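Local structure of glycerol kinase, putative (Plasmodium falciparum, 2W40) at residues 349-352 with 353-357; 382-385 with 386-390. The protein probably catalyses the ATP-dependent phosphorylation of glycerol to sn-glycerol 3-phosphate, the entry step of glycerol degradation. All coordinates share one frame; numbering follows the deposited sequence.

Contact 1: 349-352 with 353-357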
# COMPACT_ATOMS: atom_id res chain seq x y z
N VAL C 349 7.25 -5.60 -1.22
CA VAL C 349 8.25 -6.31 -0.47
C VAL C 349 7.58 -6.69 0.85
O VAL C 349 7.40 -5.82 1.66
CB VAL C 349 9.56 -5.49 -0.25
CG1 VAL C 349 10.55 -6.25 0.62
CG2 VAL C 349 10.15 -5.03 -1.57
N PRO C 350 7.12 -7.97 1.00
CA PRO C 350 6.22 -8.36 2.11
C PRO C 350 7.13 -8.65 3.36
O PRO C 350 7.75 -9.78 3.50
CB PRO C 350 5.55 -9.67 1.60
CG PRO C 350 6.03 -9.87 0.17
CD PRO C 350 7.38 -9.12 0.14
N ALA C 351 7.35 -7.60 4.11
CA ALA C 351 8.41 -7.57 5.20
C ALA C 351 7.76 -7.02 6.47
O ALA C 351 8.36 -6.28 7.20
CB ALA C 351 9.68 -6.82 4.83
N PHE C 352 6.52 -7.44 6.72
CA PHE C 352 5.78 -6.88 7.86
C PHE C 352 6.51 -7.14 9.17
O PHE C 352 6.46 -6.31 10.11
CB PHE C 352 4.39 -7.40 7.96
CG PHE C 352 3.48 -7.02 6.87
CD1 PHE C 352 2.88 -5.79 6.85
CD2 PHE C 352 3.23 -7.92 5.78
CE1 PHE C 352 2.04 -5.43 5.85
CE2 PHE C 352 2.43 -7.55 4.81
CZ PHE C 352 1.85 -6.30 4.82
N SER C 353 7.16 -8.31 9.28
CA SER C 353 8.01 -8.64 10.46
C SER C 353 9.48 -8.73 10.10
O SER C 353 10.22 -9.52 10.63
CB SER C 353 7.43 -9.80 11.20
OG SER C 353 7.53 -10.89 10.46
N GLY C 354 9.95 -7.87 9.18
CA GLY C 354 11.32 -7.96 8.71
C GLY C 354 11.43 -8.98 7.58
O GLY C 354 10.46 -9.60 7.13
N LEU C 355 12.63 -9.09 7.07
CA LEU C 355 13.01 -10.17 6.16
C LEU C 355 13.74 -11.27 6.93
O LEU C 355 14.67 -11.00 7.71
CB LEU C 355 13.93 -9.69 5.03
CG LEU C 355 13.23 -8.80 4.03
CD1 LEU C 355 14.21 -8.15 3.10
CD2 LEU C 355 12.00 -9.50 3.30
N TYR C 356 13.28 -12.53 6.72
CA TYR C 356 13.92 -13.72 7.31
C TYR C 356 14.94 -14.23 6.32
O TYR C 356 15.83 -13.42 5.89
CB TYR C 356 12.84 -14.73 7.70
CG TYR C 356 11.87 -14.22 8.82
CD1 TYR C 356 11.79 -14.79 9.98
CD2 TYR C 356 10.94 -13.16 8.50
CE1 TYR C 356 10.86 -14.24 10.99
CE2 TYR C 356 10.05 -12.59 9.41
CZ TYR C 356 10.08 -13.18 10.71
OH TYR C 356 9.28 -12.87 11.76
N ALA C 357 14.86 -15.53 5.94
CA ALA C 357 15.93 -16.03 5.10
C ALA C 357 15.83 -15.45 3.66
O ALA C 357 14.73 -15.35 3.13
CB ALA C 357 15.99 -17.59 5.11
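Ala351 and Leu355 make the close side-chain packing here: the CB methyl of Ala351 lies 3.9 Å from Leu355 CD2, with Leu355 CG almost as near. Leu355 has CG beside its own backbone N and anti to the carbonyl carbon, which turns CD2 back over the start of the loop. Between them the backbone doubles back, and Gly354 N donates to Ala351 O at 3.0 Å with an N-H...O angle of 151°. Packing thins toward Val349, whose CG1 reaches Leu355 CD2 only at 4.5 Å, and that valine rests instead on helix 482-500. All the touching residues are buried, so the looser side faces other protein and not solvent. Phe352 points away from 353-357, and its ring meets Trp320 and also Phe373 of the second subunit. From within the turn, Ser353 OG reaches out to Tyr356 OH at 2.9 Å, a hydrogen bond in which either hydroxyl could be the donor, the serine oxygen lying in the tyrosine ring plane at its edge. Gly354 combines phi 85° with psi 178°, a backbone shape in which a CB would be jammed against Ser353 O. The arrangement is a type I beta turn from Ala351 to Gly354, overlapping at Ala351 with the inverse gamma turn centred on Pro350.

Contact 2: 382-385 with 386-390. With EDO (1,2-ethanediol), chain B.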
# COMPACT_ATOMS: atom_id res chain seq x y z
N ARG C 382 -1.73 -9.31 -6.05
CA ARG C 382 -0.81 -10.08 -6.91
C ARG C 382 0.63 -9.81 -6.57
O ARG C 382 1.42 -10.72 -6.54
CB ARG C 382 -1.11 -9.82 -8.41
CG ARG C 382 -0.21 -10.60 -9.29
CD ARG C 382 -0.44 -10.43 -10.77
NE ARG C 382 0.66 -11.14 -11.36
CZ ARG C 382 0.63 -12.31 -11.98
NH1 ARG C 382 -0.52 -12.88 -12.36
NH2 ARG C 382 1.78 -12.86 -12.28
N ALA C 383 0.95 -8.55 -6.26
CA ALA C 383 2.36 -8.17 -6.05
C ALA C 383 2.82 -8.89 -4.73
O ALA C 383 3.94 -9.33 -4.57
CB ALA C 383 2.51 -6.57 -5.93
N LEU C 384 1.91 -8.91 -3.74
CA LEU C 384 2.27 -9.56 -2.42
C LEU C 384 2.61 -11.08 -2.72
O LEU C 384 3.64 -11.60 -2.28
CB LEU C 384 1.22 -9.43 -1.35
CG LEU C 384 1.59 -10.09 -0.03
CD1 LEU C 384 1.24 -9.27 1.21
CD2 LEU C 384 1.05 -11.53 0.06
N LEU C 385 1.76 -11.69 -3.57
CA LEU C 385 1.91 -13.11 -3.91
C LEU C 385 3.18 -13.33 -4.69
O LEU C 385 3.99 -14.22 -4.40
CB LEU C 385 0.68 -13.53 -4.69
CG LEU C 385 -0.59 -13.61 -3.82
CD1 LEU C 385 -1.77 -13.99 -4.77
CD2 LEU C 385 -0.48 -14.57 -2.64
N GLU C 386 3.45 -12.42 -5.62
CA GLU C 386 4.71 -12.46 -6.34
C GLU C 386 5.89 -12.36 -5.41
O GLU C 386 6.90 -13.04 -5.62
CB GLU C 386 4.77 -11.43 -7.45
CG GLU C 386 3.76 -11.60 -8.62
CD GLU C 386 4.12 -10.73 -9.84
OE1 GLU C 386 5.07 -9.86 -9.77
OE2 GLU C 386 3.43 -10.90 -10.91
N GLY C 387 5.80 -11.45 -4.46
CA GLY C 387 6.88 -11.32 -3.44
C GLY C 387 7.21 -12.60 -2.65
O GLY C 387 8.32 -12.80 -2.23
N ILE C 388 6.24 -13.50 -2.49
CA ILE C 388 6.51 -14.84 -1.93
C ILE C 388 7.50 -15.58 -2.81
O ILE C 388 8.51 -16.12 -2.33
CB ILE C 388 5.21 -15.62 -1.63
CG1 ILE C 388 4.22 -14.81 -0.72
CG2 ILE C 388 5.53 -17.07 -1.10
CD1 ILE C 388 2.85 -15.47 -0.55
N ALA C 389 7.15 -15.66 -4.11
CA ALA C 389 8.02 -16.31 -5.09
C ALA C 389 9.40 -15.76 -5.18
O ALA C 389 10.38 -16.52 -5.13
CB ALA C 389 7.32 -16.37 -6.47
N PHE C 390 9.49 -14.41 -5.23
CA PHE C 390 10.82 -13.81 -5.23
C PHE C 390 11.67 -14.14 -4.01
O PHE C 390 12.88 -14.35 -4.13
CB PHE C 390 10.68 -12.30 -5.39
CG PHE C 390 10.28 -11.85 -6.78
CD1 PHE C 390 11.06 -12.16 -7.92
CD2 PHE C 390 9.10 -11.14 -6.96
CE1 PHE C 390 10.64 -11.70 -9.19
CE2 PHE C 390 8.72 -10.71 -8.21
CZ PHE C 390 9.47 -11.04 -9.32
C1 EDO B . 7.63 -8.28 -11.18
O1 EDO B . 6.97 -9.53 -11.51
C2 EDO B . 6.67 -7.11 -11.50
O2 EDO B . 6.38 -7.04 -12.93
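Arg382 and Glu386, one helical turn apart, meet with their flat ends almost perpendicular: the guanidinium and carboxylate planes are 87° apart. Arg382 runs out fully extended from CG to NE, with CG anti to the backbone N (chi1 -179°), and presents the NE and NH2 edge of its guanidinium. Both nitrogens grip the same oxygen, NE to Glu386 OE2 at 2.8 Å and NH2 to Glu386 OE2 at 2.9 Å. That oxygen lies in the guanidinium plane and is approached from its anti side, away from OE1; the NH2 bond uses the anti lone pair, whereas NE sits 32° out of the carboxylate plane. OE1 is thereby left to accept from O1 of a bound 1,2-ethanediol, probably from the crystallisation liquor, at 2.6 Å, and this O1 also lies at the edge of the Phe390 ring, 3.7 Å from CZ. The diol has a second partner in Lys488.

Along the backbone, Glu386 N donates to Arg382 O at 2.8 Å, and Gly387 N to Ala383 O likewise at 2.8 Å. On another side of the helix, Leu385 and Ile388 lie side by side and point the same way, CD2 of the leucine 4.0 Å from CD1 of the isoleucine. Arg382 NH1 is hydrogen-bonded to Cys340 O, so the guanidinium is held from two directions. In this i to i+4 salt bridge within helix 377-403, the buried carboxylate is probably ionised, and Arg382 would offset at least part of its charge.

Coming from the N terminus, the chain leaves strand 347-349 and enters contact 1, which closes a tight turn in the loop leading to strand 366-371. Past that strand it enters helix 377-403, where contact 2 spans successive turns and closes no loop. The two are therefore in series, neither nested nor crossed, with centres about 12 Å apart. They nevertheless touch: Pro350 CG packs 3.8 Å from Leu384 O and 4.0 Å from Gly387 CA, while Phe352 CE2 approaches Leu384 CD1 at 4.2 Å. The loop is thus laid against the helix within the C-terminal FGGY kinase region, with helix 482-500 meeting both through Trp492, which touches Pro350 and stacks on Phe390.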